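Local atomic coordinates of aminotransferase, class IV (Brucella abortus, PDB entry 4TVI), a protein that probably transfers the amino group of leucine, isoleucine or valine to 2-oxoglutarate, using pyridoxal 5'-phosphate as its cofactor. Residues Ala34-Tyr39 with Lys112-Asp117; Asp66-Phe71 with Thr276-Lys281; Asp119-Pro124 with Cys148-Pro153. All coordinates share one frame; numbering follows the deposited sequence.

Contact 1. Residues Ala34-Tyr39 with Lys112-Asp117; sequences AMWTYY and KKFAPD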
ATOM      1  N   ALA A  34      11.406   8.444  23.553  1.00 37.03           N
ATOM      2  CA  ALA A  34      12.385   9.357  22.961  1.00 34.14           C
ATOM      3  C   ALA A  34      12.548   9.131  21.458  1.00 29.02           C
ATOM      4  O   ALA A  34      12.743   8.002  20.999  1.00 25.00           O
ATOM      5  CB  ALA A  34      13.718   9.221  23.656  1.00 37.01           C
ATOM      6  N   MET A  35      12.472  10.215  20.691  1.00 25.09           N
ATOM      7  CA  MET A  35      12.476  10.104  19.242  1.00 25.16           C
ATOM      8  C   MET A  35      13.201  11.270  18.581  1.00 25.09           C
ATOM      9  O   MET A  35      13.016  12.429  18.964  1.00 24.81           O
ATOM     10  CB  MET A  35      11.030  10.020  18.739  1.00 25.17           C
ATOM     11  CG  MET A  35      10.872   9.816  17.252  1.00 25.19           C
ATOM     12  SD  MET A  35       9.140   9.521  16.815  1.00 28.69           S
ATOM     13  CE  MET A  35       8.839   7.962  17.650  1.00 26.32           C
ATOM     14  N   TRP A  36      14.002  10.948  17.568  1.00 21.53           N
ATOM     15  CA  TRP A  36      14.689  11.948  16.756  1.00 21.33           C
ATOM     16  C   TRP A  36      14.529  11.622  15.281  1.00 19.84           C
ATOM     17  O   TRP A  36      14.803  10.495  14.849  1.00 18.63           O
ATOM     18  CB  TRP A  36      16.178  12.019  17.104  1.00 23.21           C
ATOM     19  CG  TRP A  36      16.505  12.767  18.360  1.00 27.10           C
ATOM     20  CD1 TRP A  36      16.792  12.227  19.583  1.00 28.27           C
ATOM     21  CD2 TRP A  36      16.605  14.191  18.518  1.00 28.98           C
ATOM     22  NE1 TRP A  36      17.055  13.226  20.491  1.00 27.37           N
ATOM     23  CE2 TRP A  36      16.947  14.439  19.863  1.00 29.28           C
ATOM     24  CE3 TRP A  36      16.432  15.278  17.654  1.00 28.18           C
ATOM     25  CZ2 TRP A  36      17.123  15.733  20.365  1.00 30.27           C
ATOM     26  CZ3 TRP A  36      16.601  16.557  18.153  1.00 30.35           C
ATOM     27  CH2 TRP A  36      16.942  16.775  19.496  1.00 30.75           C
ATOM     28  N   THR A  37      14.081  12.603  14.505  1.00 17.62           N
ATOM     29  CA  THR A  37      13.849  12.384  13.084  1.00 19.67           C
ATOM     30  C   THR A  37      14.620  13.387  12.231  1.00 20.06           C
ATOM     31  O   THR A  37      14.547  14.593  12.464  1.00 24.31           O
ATOM     32  CB  THR A  37      12.344  12.476  12.748  1.00 22.05           C
ATOM     33  OG1 THR A  37      11.616  11.536  13.543  1.00 24.11           O
ATOM     34  CG2 THR A  37      12.095  12.193  11.270  1.00 18.93           C
ATOM     35  N   TYR A  38      15.348  12.885  11.237  1.00 17.95           N
ATOM     36  CA  TYR A  38      16.022  13.754  10.278  1.00 19.47           C
ATOM     37  C   TYR A  38      15.094  14.002   9.099  1.00 20.86           C
ATOM     38  O   TYR A  38      14.683  13.066   8.416  1.00 21.89           O
ATOM     39  CB  TYR A  38      17.337  13.136   9.798  1.00 21.28           C
ATOM     40  CG  TYR A  38      18.139  14.042   8.893  1.00 22.53           C
ATOM     41  CD1 TYR A  38      19.038  14.965   9.415  1.00 26.02           C
ATOM     42  CD2 TYR A  38      17.981  13.990   7.515  1.00 23.94           C
ATOM     43  CE1 TYR A  38      19.766  15.803   8.586  1.00 28.44           C
ATOM     44  CE2 TYR A  38      18.702  14.819   6.679  1.00 26.00           C
ATOM     45  CZ  TYR A  38      19.592  15.722   7.215  1.00 29.00           C
ATOM     46  OH  TYR A  38      20.302  16.545   6.369  1.00 31.55           O
ATOM     47  N   TYR A  39      14.751  15.263   8.878  1.00 20.23           N
ATOM     48  CA  TYR A  39      13.813  15.630   7.819  1.00 23.41           C
ATOM     49  C   TYR A  39      14.085  17.056   7.373  1.00 25.75           C
ATOM     50  O   TYR A  39      14.256  17.945   8.208  1.00 29.05           O
ATOM     51  CB  TYR A  39      12.365  15.486   8.299  1.00 20.79           C
ATOM     52  CG  TYR A  39      11.314  15.948   7.307  1.00 21.37           C
ATOM     53  CD1 TYR A  39      11.143  15.297   6.087  1.00 19.12           C
ATOM     54  CD2 TYR A  39      10.491  17.032   7.592  1.00 20.98           C
ATOM     55  CE1 TYR A  39      10.177  15.714   5.180  1.00 20.54           C
ATOM     56  CE2 TYR A  39       9.524  17.462   6.691  1.00 22.43           C
ATOM     57  CZ  TYR A  39       9.370  16.799   5.486  1.00 23.52           C
ATOM     58  OH  TYR A  39       8.409  17.221   4.589  1.00 21.50           O
ATOM     59  N   LYS A 112      23.847   9.561  18.171  1.00 26.61           N
ATOM     60  CA  LYS A 112      24.570  10.359  19.154  1.00 30.38           C
ATOM     61  C   LYS A 112      23.645  11.286  19.936  1.00 32.01           C
ATOM     62  O   LYS A 112      23.993  11.743  21.024  1.00 36.37           O
ATOM     63  CB  LYS A 112      25.666  11.181  18.473  1.00 34.58           C
ATOM     64  CG  LYS A 112      26.776  10.342  17.864  1.00 38.71           C
ATOM     65  CD  LYS A 112      27.445   9.471  18.915  1.00 42.25           C
ATOM     66  CE  LYS A 112      28.598   8.674  18.324  1.00 44.58           C
ATOM     67  NZ  LYS A 112      29.239   7.793  19.338  1.00 46.53           N
ATOM     68  N   LYS A 113      22.466  11.556  19.389  1.00 29.18           N
ATOM     69  CA  LYS A 113      21.523  12.472  20.030  1.00 31.91           C
ATOM     70  C   LYS A 113      20.875  11.819  21.242  1.00 29.62           C
ATOM     71  O   LYS A 113      20.286  12.492  22.081  1.00 30.06           O
ATOM     72  CB  LYS A 113      20.438  12.912  19.040  1.00 31.85           C
ATOM     73  CG  LYS A 113      20.946  13.639  17.802  1.00 32.63           C
ATOM     74  CD  LYS A 113      20.909  15.150  17.993  1.00 35.12           C
ATOM     75  CE  LYS A 113      21.304  15.876  16.715  1.00 35.34           C
ATOM     76  NZ  LYS A 113      21.316  17.357  16.888  1.00 35.33           N
ATOM     77  N   PHE A 114      20.975  10.498  21.316  1.00 24.62           N
ATOM     78  CA  PHE A 114      20.401   9.739  22.418  1.00 23.98           C
ATOM     79  C   PHE A 114      21.366   9.638  23.588  1.00 28.24           C
ATOM     80  O   PHE A 114      22.579   9.773  23.420  1.00 27.04           O
ATOM     81  CB  PHE A 114      19.985   8.347  21.936  1.00 20.97           C
ATOM     82  CG  PHE A 114      18.818   8.373  20.998  1.00 21.56           C
ATOM     83  CD1 PHE A 114      19.008   8.590  19.642  1.00 19.95           C
ATOM     84  CD2 PHE A 114      17.528   8.209  21.473  1.00 20.10           C
ATOM     85  CE1 PHE A 114      17.931   8.632  18.774  1.00 18.41           C
ATOM     86  CE2 PHE A 114      16.444   8.244  20.611  1.00 19.33           C
ATOM     87  CZ  PHE A 114      16.646   8.457  19.259  1.00 19.02           C
ATOM     88  N   ALA A 115      20.818   9.448  24.783  1.00 31.16           N
ATOM     89  CA  ALA A 115      21.638   9.206  25.959  1.00 35.02           C
ATOM     90  C   ALA A 115      22.447   7.931  25.757  1.00 35.75           C
ATOM     91  O   ALA A 115      22.021   7.037  25.023  1.00 34.64           O
ATOM     92  CB  ALA A 115      20.771   9.105  27.209  1.00 36.75           C
ATOM     93  N   PRO A 116      23.631   7.854  26.385  1.00 35.87           N
ATOM     94  CA  PRO A 116      24.445   6.638  26.324  1.00 35.87           C
ATOM     95  C   PRO A 116      23.646   5.408  26.748  1.00 37.12           C
ATOM     96  O   PRO A 116      22.701   5.531  27.530  1.00 39.00           O
ATOM     97  CB  PRO A 116      25.581   6.926  27.308  1.00 38.42           C
ATOM     98  CG  PRO A 116      25.709   8.407  27.293  1.00 39.70           C
ATOM     99  CD  PRO A 116      24.315   8.940  27.109  1.00 38.27           C
ATOM    100  N   ASP A 117      24.002   4.253  26.202  1.00 37.45           N
ATOM    101  CA  ASP A 117      23.360   2.990  26.547  1.00 37.78           C
ATOM    102  C   ASP A 117      21.854   2.999  26.271  1.00 33.97           C
ATOM    103  O   ASP A 117      21.084   2.339  26.967  1.00 34.62           O
ATOM    104  CB  ASP A 117      23.617   2.656  28.016  1.00 43.22           C
ATOM    105  CG  ASP A 117      25.094   2.538  28.332  1.00 50.70           C
ATOM    106  OD1 ASP A 117      25.865   2.161  27.424  1.00 53.16           O
ATOM    107  OD2 ASP A 117      25.486   2.833  29.482  1.00 53.12           O
TER
HETATM  108  O   HOH W   1      17.339  12.603  23.254  1.00 41.32           O

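Contact 2. Residues Asp66-Phe71 with Thr276-Lys281; sequences DGARLF and TGNMSK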
ATOM      1  N   ASP A  66      13.020   0.920   5.715  1.00 16.97           N
ATOM      2  CA  ASP A  66      13.805  -0.210   6.188  1.00 16.25           C
ATOM      3  C   ASP A  66      13.894  -0.150   7.703  1.00 18.12           C
ATOM      4  O   ASP A  66      13.204   0.650   8.345  1.00 18.60           O
ATOM      5  CB  ASP A  66      15.193  -0.231   5.552  1.00 15.95           C
ATOM      6  CG  ASP A  66      15.673  -1.642   5.261  1.00 16.47           C
ATOM      7  OD1 ASP A  66      16.029  -2.356   6.222  1.00 16.32           O
ATOM      8  OD2 ASP A  66      15.682  -2.039   4.073  1.00 15.56           O
ATOM      9  N   GLY A  67      14.707  -1.024   8.283  1.00 15.02           N
ATOM     10  CA  GLY A  67      14.841  -1.055   9.724  1.00 12.87           C
ATOM     11  C   GLY A  67      16.183  -1.586  10.165  1.00 16.73           C
ATOM     12  O   GLY A  67      16.550  -2.709   9.820  1.00 15.09           O
ATOM     13  N   ALA A  68      16.925  -0.775  10.913  1.00 15.83           N
ATOM     14  CA  ALA A  68      18.142  -1.246  11.562  1.00 16.82           C
ATOM     15  C   ALA A  68      17.997  -1.107  13.075  1.00 16.86           C
ATOM     16  O   ALA A  68      17.010  -0.549  13.562  1.00 16.79           O
ATOM     17  CB  ALA A  68      19.350  -0.479  11.063  1.00 18.51           C
ATOM     18  N   ARG A  69      18.978  -1.602  13.822  1.00 15.42           N
ATOM     19  CA  ARG A  69      18.861  -1.631  15.276  1.00 17.27           C
ATOM     20  C   ARG A  69      20.160  -1.267  15.986  1.00 19.57           C
ATOM     21  O   ARG A  69      21.224  -1.798  15.668  1.00 14.15           O
ATOM     22  CB  ARG A  69      18.404  -3.017  15.737  1.00 13.63           C
ATOM     23  CG  ARG A  69      17.791  -3.062  17.131  1.00 17.58           C
ATOM     24  CD  ARG A  69      16.349  -2.562  17.137  1.00 14.21           C
ATOM     25  NE  ARG A  69      15.630  -3.009  18.325  1.00 14.80           N
ATOM     26  CZ  ARG A  69      15.519  -2.302  19.445  1.00 21.78           C
ATOM     27  NH1 ARG A  69      16.082  -1.103  19.530  1.00 21.72           N
ATOM     28  NH2 ARG A  69      14.848  -2.790  20.482  1.00 21.42           N
ATOM     29  N   LEU A  70      20.064  -0.361  16.952  1.00 20.08           N
ATOM     30  CA  LEU A  70      21.157  -0.115  17.886  1.00 20.65           C
ATOM     31  C   LEU A  70      20.838  -0.804  19.206  1.00 19.95           C
ATOM     32  O   LEU A  70      19.794  -0.547  19.803  1.00 19.09           O
ATOM     33  CB  LEU A  70      21.371   1.384  18.107  1.00 22.44           C
ATOM     34  CG  LEU A  70      22.261   1.748  19.299  1.00 23.64           C
ATOM     35  CD1 LEU A  70      23.699   1.283  19.072  1.00 17.00           C
ATOM     36  CD2 LEU A  70      22.197   3.250  19.602  1.00 20.11           C
ATOM     37  N   PHE A  71      21.710  -1.705  19.645  1.00 16.15           N
ATOM     38  CA  PHE A  71      21.511  -2.363  20.931  1.00 16.76           C
ATOM     39  C   PHE A  71      22.849  -2.787  21.523  1.00 20.48           C
ATOM     40  O   PHE A  71      23.736  -3.243  20.799  1.00 18.84           O
ATOM     41  CB  PHE A  71      20.574  -3.573  20.789  1.00 16.64           C
ATOM     42  CG  PHE A  71      21.161  -4.714  20.002  1.00 17.93           C
ATOM     43  CD1 PHE A  71      21.032  -4.762  18.623  1.00 17.42           C
ATOM     44  CD2 PHE A  71      21.837  -5.743  20.645  1.00 18.36           C
ATOM     45  CE1 PHE A  71      21.571  -5.813  17.895  1.00 18.84           C
ATOM     46  CE2 PHE A  71      22.384  -6.796  19.924  1.00 19.26           C
ATOM     47  CZ  PHE A  71      22.247  -6.832  18.547  1.00 19.66           C
ATOM     48  N   THR A 276      13.206 -14.456  12.562  1.00 18.97           N
ATOM     49  CA  THR A 276      14.289 -13.481  12.530  1.00 16.24           C
ATOM     50  C   THR A 276      13.769 -12.172  11.961  1.00 16.68           C
ATOM     51  O   THR A 276      12.845 -12.157  11.150  1.00 17.84           O
ATOM     52  CB  THR A 276      15.498 -13.953  11.693  1.00 15.69           C
ATOM     53  OG1 THR A 276      15.099 -14.128  10.326  1.00 14.60           O
ATOM     54  CG2 THR A 276      16.065 -15.266  12.236  1.00 13.44           C
ATOM     55  N   GLY A 277      14.361 -11.070  12.394  1.00 15.99           N
ATOM     56  CA  GLY A 277      13.929  -9.763  11.947  1.00 13.40           C
ATOM     57  C   GLY A 277      14.732  -8.697  12.646  1.00 15.18           C
ATOM     58  O   GLY A 277      15.423  -8.981  13.616  1.00 16.41           O
ATOM     59  N   ASN A 278      14.650  -7.468  12.160  1.00 14.72           N
ATOM     60  CA  ASN A 278      15.489  -6.410  12.696  1.00 15.34           C
ATOM     61  C   ASN A 278      15.285  -6.093  14.172  1.00 15.82           C
ATOM     62  O   ASN A 278      16.251  -5.845  14.890  1.00 16.37           O
ATOM     63  CB  ASN A 278      15.279  -5.126  11.901  1.00 14.87           C
ATOM     64  CG  ASN A 278      15.901  -3.935  12.581  1.00 16.42           C
ATOM     65  OD1 ASN A 278      17.106  -3.919  12.834  1.00 18.39           O
ATOM     66  ND2 ASN A 278      15.082  -2.936  12.902  1.00 14.97           N
ATOM     67  N   MET A 279      14.034  -6.092  14.621  1.00 17.40           N
ATOM     68  CA  MET A 279      13.714  -5.552  15.943  1.00 19.44           C
ATOM     69  C   MET A 279      14.335  -6.328  17.105  1.00 21.06           C
ATOM     70  O   MET A 279      14.850  -5.723  18.050  1.00 20.82           O
ATOM     71  CB  MET A 279      12.201  -5.461  16.135  1.00 18.97           C
ATOM     72  CG  MET A 279      11.822  -4.695  17.387  1.00 23.22           C
ATOM     73  SD  MET A 279      12.269  -2.944  17.264  1.00 34.31           S
ATOM     74  CE  MET A 279      11.418  -2.494  15.760  1.00 44.14           C
ATOM     75  N   SER A 280      14.277  -7.659  17.047  1.00 20.71           N
ATOM     76  CA  SER A 280      14.796  -8.487  18.137  1.00 22.89           C
ATOM     77  C   SER A 280      15.728  -9.601  17.648  1.00 22.69           C
ATOM     78  O   SER A 280      16.137 -10.466  18.432  1.00 23.76           O
ATOM     79  CB  SER A 280      13.641  -9.090  18.937  1.00 24.45           C
ATOM     80  OG  SER A 280      12.887  -8.083  19.592  1.00 28.18           O
ATOM     81  N   LYS A 281      16.040  -9.570  16.353  1.00 18.76           N
ATOM     82  CA  LYS A 281      17.010 -10.467  15.719  1.00 15.81           C
ATOM     83  C   LYS A 281      16.555 -11.925  15.680  1.00 17.34           C
ATOM     84  O   LYS A 281      16.338 -12.476  14.608  1.00 18.43           O
ATOM     85  CB  LYS A 281      18.377 -10.344  16.398  1.00 14.79           C
ATOM     86  CG  LYS A 281      18.907  -8.908  16.405  1.00 15.50           C
ATOM     87  CD  LYS A 281      18.789  -8.257  15.022  1.00 14.33           C
ATOM     88  CE  LYS A 281      19.357  -6.844  15.028  1.00 14.61           C
ATOM     89  NZ  LYS A 281      19.124  -6.110  13.749  1.00 13.21           N
TER
HETATM   90  O   HOH W   2      20.970  -3.779  13.659  1.00 16.86           O
HETATM   91  O   HOH W   3      13.290  -5.239  20.479  1.00 18.89           O

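Contact 3. Residues Asp119-Pro124 with Cys148-Pro153; sequences DVYIRP and CLEAIP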
ATOM      1  N   ASP A 119      19.075   1.923  23.545  1.00 20.74           N
ATOM      2  CA  ASP A 119      18.834   1.098  22.359  1.00 19.63           C
ATOM      3  C   ASP A 119      17.859   1.796  21.421  1.00 22.75           C
ATOM      4  O   ASP A 119      16.851   2.365  21.856  1.00 22.07           O
ATOM      5  CB  ASP A 119      18.290  -0.287  22.732  1.00 19.70           C
ATOM      6  CG  ASP A 119      19.169  -1.016  23.721  1.00 23.04           C
ATOM      7  OD1 ASP A 119      20.390  -0.748  23.755  1.00 25.12           O
ATOM      8  OD2 ASP A 119      18.639  -1.875  24.456  1.00 22.10           O
ATOM      9  N   VAL A 120      18.168   1.770  20.131  1.00 20.26           N
ATOM     10  CA  VAL A 120      17.412   2.562  19.179  1.00 20.12           C
ATOM     11  C   VAL A 120      16.970   1.730  17.972  1.00 21.56           C
ATOM     12  O   VAL A 120      17.713   0.877  17.476  1.00 16.04           O
ATOM     13  CB  VAL A 120      18.236   3.788  18.696  1.00 18.00           C
ATOM     14  CG1 VAL A 120      17.436   4.628  17.700  1.00 16.63           C
ATOM     15  CG2 VAL A 120      18.679   4.653  19.885  1.00 18.58           C
ATOM     16  N   TYR A 121      15.738   1.979  17.540  1.00 19.23           N
ATOM     17  CA  TYR A 121      15.194   1.480  16.289  1.00 18.02           C
ATOM     18  C   TYR A 121      15.327   2.528  15.176  1.00 17.95           C
ATOM     19  O   TYR A 121      14.879   3.673  15.314  1.00 16.80           O
ATOM     20  CB  TYR A 121      13.741   1.051  16.500  1.00 22.01           C
ATOM     21  CG  TYR A 121      12.948   0.801  15.240  1.00 25.66           C
ATOM     22  CD1 TYR A 121      13.367  -0.112  14.286  1.00 26.98           C
ATOM     23  CD2 TYR A 121      11.733   1.440  15.045  1.00 29.49           C
ATOM     24  CE1 TYR A 121      12.618  -0.338  13.138  1.00 31.07           C
ATOM     25  CE2 TYR A 121      10.978   1.215  13.919  1.00 31.34           C
ATOM     26  CZ  TYR A 121      11.418   0.329  12.965  1.00 32.89           C
ATOM     27  OH  TYR A 121      10.642   0.121  11.844  1.00 32.77           O
ATOM     28  N   ILE A 122      15.974   2.119  14.087  1.00 15.91           N
ATOM     29  CA  ILE A 122      16.350   3.006  12.989  1.00 17.75           C
ATOM     30  C   ILE A 122      15.523   2.755  11.724  1.00 18.96           C
ATOM     31  O   ILE A 122      15.640   1.691  11.114  1.00 22.20           O
ATOM     32  CB  ILE A 122      17.846   2.831  12.642  1.00 17.04           C
ATOM     33  CG1 ILE A 122      18.717   3.006  13.890  1.00 14.82           C
ATOM     34  CG2 ILE A 122      18.263   3.788  11.534  1.00 14.01           C
ATOM     35  CD1 ILE A 122      20.123   2.472  13.708  1.00 15.13           C
ATOM     36  N   ARG A 123      14.692   3.717  11.328  1.00 15.94           N
ATOM     37  CA  ARG A 123      13.851   3.538  10.143  1.00 14.32           C
ATOM     38  C   ARG A 123      14.072   4.624   9.089  1.00 14.51           C
ATOM     39  O   ARG A 123      13.556   5.735   9.216  1.00 16.96           O
ATOM     40  CB  ARG A 123      12.362   3.497  10.521  1.00 16.07           C
ATOM     41  CG  ARG A 123      11.433   3.277   9.304  1.00 13.77           C
ATOM     42  CD  ARG A 123       9.961   3.138   9.696  1.00 13.70           C
ATOM     43  NE  ARG A 123       9.451   4.333  10.363  1.00 16.00           N
ATOM     44  CZ  ARG A 123       9.206   4.409  11.667  1.00 19.58           C
ATOM     45  NH1 ARG A 123       9.419   3.352  12.438  1.00 20.46           N
ATOM     46  NH2 ARG A 123       8.748   5.538  12.201  1.00 17.50           N
ATOM     47  N   PRO A 124      14.851   4.306   8.044  1.00 14.41           N
ATOM     48  CA  PRO A 124      14.970   5.168   6.863  1.00 15.13           C
ATOM     49  C   PRO A 124      13.704   5.104   6.012  1.00 16.35           C
ATOM     50  O   PRO A 124      13.107   4.032   5.914  1.00 17.29           O
ATOM     51  CB  PRO A 124      16.161   4.573   6.101  1.00 13.35           C
ATOM     52  CG  PRO A 124      16.803   3.602   7.041  1.00 14.88           C
ATOM     53  CD  PRO A 124      15.724   3.127   7.948  1.00 13.19           C
ATOM     54  N   CYS A 148      13.941   8.171  10.848  1.00 19.08           N
ATOM     55  CA  CYS A 148      13.311   8.229  12.162  1.00 19.54           C
ATOM     56  C   CYS A 148      13.975   7.274  13.148  1.00 19.56           C
ATOM     57  O   CYS A 148      14.028   6.060  12.920  1.00 19.47           O
ATOM     58  CB  CYS A 148      11.816   7.912  12.039  1.00 16.69           C
ATOM     59  SG  CYS A 148      10.886   8.072  13.582  1.00 20.84           S
ATOM     60  N   LEU A 149      14.481   7.836  14.241  1.00 18.48           N
ATOM     61  CA  LEU A 149      15.110   7.055  15.298  1.00 20.21           C
ATOM     62  C   LEU A 149      14.250   7.061  16.550  1.00 18.97           C
ATOM     63  O   LEU A 149      13.910   8.127  17.074  1.00 16.79           O
ATOM     64  CB  LEU A 149      16.503   7.593  15.633  1.00 21.54           C
ATOM     65  CG  LEU A 149      17.477   7.813  14.476  1.00 24.17           C
ATOM     66  CD1 LEU A 149      18.854   8.170  15.011  1.00 25.81           C
ATOM     67  CD2 LEU A 149      17.538   6.609  13.558  1.00 23.97           C
ATOM     68  N   GLU A 150      13.888   5.871  17.015  1.00 17.44           N
ATOM     69  CA  GLU A 150      13.078   5.733  18.218  1.00 19.88           C
ATOM     70  C   GLU A 150      13.793   4.919  19.290  1.00 21.23           C
ATOM     71  O   GLU A 150      14.279   3.817  19.025  1.00 20.99           O
ATOM     72  CB  GLU A 150      11.731   5.086  17.891  1.00 22.00           C
ATOM     73  CG  GLU A 150      10.771   5.043  19.073  1.00 25.21           C
ATOM     74  CD  GLU A 150       9.389   4.544  18.681  1.00 27.75           C
ATOM     75  OE1 GLU A 150       9.216   4.129  17.514  1.00 27.06           O
ATOM     76  OE2 GLU A 150       8.480   4.565  19.538  1.00 29.93           O
ATOM     77  N   ALA A 151      13.851   5.467  20.499  1.00 18.43           N
ATOM     78  CA  ALA A 151      14.410   4.756  21.637  1.00 19.44           C
ATOM     79  C   ALA A 151      13.506   3.593  22.040  1.00 23.58           C
ATOM     80  O   ALA A 151      12.407   3.791  22.558  1.00 24.75           O
ATOM     81  CB  ALA A 151      14.609   5.702  22.809  1.00 20.16           C
ATOM     82  N   ILE A 152      13.957   2.379  21.753  1.00 24.24           N
ATOM     83  CA  ILE A 152      13.251   1.172  22.168  1.00 23.55           C
ATOM     84  C   ILE A 152      14.212   0.197  22.830  1.00 26.08           C
ATOM     85  O   ILE A 152      15.138  -0.289  22.183  1.00 28.11           O
ATOM     86  CB  ILE A 152      12.567   0.483  20.983  1.00 23.05           C
ATOM     87  CG1 ILE A 152      11.632   1.468  20.270  1.00 23.95           C
ATOM     88  CG2 ILE A 152      11.815  -0.761  21.456  1.00 21.83           C
ATOM     89  CD1 ILE A 152      10.833   0.856  19.141  1.00 24.36           C
ATOM     90  N   PRO A 153      14.009  -0.083  24.127  1.00 27.49           N
ATOM     91  CA  PRO A 153      14.904  -0.996  24.845  1.00 30.20           C
ATOM     92  C   PRO A 153      14.932  -2.393  24.221  1.00 29.47           C
ATOM     93  O   PRO A 153      13.882  -2.933  23.869  1.00 29.45           O
ATOM     94  CB  PRO A 153      14.304  -1.039  26.253  1.00 31.95           C
ATOM     95  CG  PRO A 153      13.559   0.250  26.380  1.00 32.11           C
ATOM     96  CD  PRO A 153      12.992   0.502  25.014  1.00 29.26           C
TER

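Contact 1. Residues Ala34-Tyr39 with Lys112-Asp117
Trp36 and Phe114 meet with both CG atoms beside their backbone N and anti to the carbonyl carbon (chi1 -78° and -69°), and each ring is thereby carried to the other segment. The two rings form a T-shaped, edge-to-face pair: the indole presents its CD1 edge to the phenyl face, the centroid of its five-membered ring lies 5.1 Å from that of Phe114, and the planes stand at 81°. The closest approach of the pair, Trp36 CD1 to Phe114 CZ at 3.8 Å, is offset toward the rim of the phenyl ring. At its own edge Phe114 also meets the backbone of the first segment, with CE2 3.7 Å from Ala34 O, while Ala34 CB touches the same CE2.

Lys113 lies over one face of the indole. Its CB sits 3.7 Å from the centroid of the Trp36 five-membered ring and almost straight above it, the geometry of a CH-pi contact, whereas its NZ is so far from the six-membered ring that any cation-pi attraction is weak. Trp36 NE1 donates at 2.8 Å to a water lying in the ring plane, and that water donates to Lys113 O at 3.2 Å. Strand 42-45 adds Trp43, which touches both Trp36 and Lys113, and Leu149 and Val120 pack on Phe114.

The contact thus lays the loop between helix 100-111 and strand 120-128 against strand 35-39 of the smaller sheet. Apart from the Ala34 carbonyl at the phenyl edge, its direct contacts are aromatic and aliphatic, and the one polar link between indole and loop runs through water.

Contact 2. Residues Asp66-Phe71 with Thr276-Lys281
Asn278 lays its carboxamide against the backbone from Gly67 to Arg69. CG lies 3.1 Å from Gly67 O, and ND2 gives a weak hydrogen bond to Ala68 O at 3.1 Å, bent to 149° at the hydrogen. The amide OD1 of Asn278 touches Arg69 CB and also accepts from Lys281 NZ. The backbone N of Asn278 makes a weak hydrogen bond to the cofactor phosphate oxygen OP3 of the lysine-PLP adduct at position 180, which places this turn beside the active site.

Met279 follows with the stronger grip. Its carbonyl O accepts from Arg69 NE at 2.8 Å, on a lone pair and within the guanidinium plane, with 164° at the hydrogen. The bend of the arginine at chi2 (78°) turns NE toward that carbonyl, and Met279 SD also approaches NE, at 3.5 Å. Ser280 joins through its OG, which shares a water with Met279 O and Arg69 NH2.

Lys281 then folds back, its NZ bonded to Asn278 O at 3.1 Å and, through a second water, to Arg69 O. Its CE packs on Phe71 CE1 at 3.8 Å.

Arg69 NH1 bonds Ile152 O, just past strand 143-151, so one guanidinium, carried by strand 64-70, holds both that loop and the 276-281 turn. Several carbonyl and amide oxygens surround the two buried cations, which probably eases their burial in the absence of a carboxylate partner across this contact.

Contact 3. Residues Asp119-Pro124 with Cys148-Pro153
Tyr121 and Glu150 form a hydrogen-bonded pair between two consecutive strands, a beta hairpin with a long connection, in the antiparallel sheet of the small domain of the fold-type IV aminotransferases; strands 120-124 and 148-151 run at 162° with their axes 4.5 Å apart. The side chains divide between two faces. Tyr121, Arg123, Cys148 and Glu150 occupy one; Val120, Ile122, Leu149 and Ala151 occupy the other, where Leu111 of helix 100-111 packs on Val120, Ile122 and Leu149.

On the helix-facing side Ile122 and Leu149 lie side by side and point the same way. Leu149 CG stands beside its backbone N, and the branch CD2 reaches Ile122 CG2 at 3.5 Å. Val120 crosses Leu149 at a slant, its CG1 meeting Leu149 CB at 3.7 Å.

The second face is more polar. Glu150 OE1 comes up near the plane of the Tyr121 ring, at its edge, while Ile152 CD1 reaches Tyr121 CB at 3.9 Å. Arg123 extends through CG and CD and bends at chi3 (61°), which carries NH2 to 3.6 Å from Cys148 SG, an oblique approach to the guanidinium. Tyr121 OH lies at the guanidinium edge, in its plane; the strongest polar partner of NH2 is Ala53 O of the second subunit, and Trp59 of that subunit makes a cation-pi contact. This face therefore contributes to the dimer interface.

Paired backbone bonds link Tyr121 with Glu150 and Arg123 with Cys148. Beyond the regular pairing, Ile152 N still bonds Asp119 O, but with only 131° at the hydrogen, in keeping with the strand pair ending here. The carboxylate of Asp119 is held by Met154 N through OD2, and that same atom passes 3.8 Å from Pro153 C.

In the fold
From the N terminus, strand 35-39 comes first, and contact 1 closes a long loop when the chain returns after helix 100-111. Before that return, strand 64-70 opens contact 2, whose partner arrives 205 residues later, so contacts 1 and 2 cross. Contact 3 follows contact 1 in series, as a short hairpin-like closure of strands 120-128 and 143-151, and is nested within contact 2. Strands 35-39, 143-151, 120-128 and 64-70 are successive neighbours in one antiparallel sheet, so contact 3 pairs the central strand with its neighbour, bonded to contact 1 through Trp36 and Leu149 and to contact 2 through Leu70 and Val120. Contact 2 joins that sheet to the larger mixed sheet.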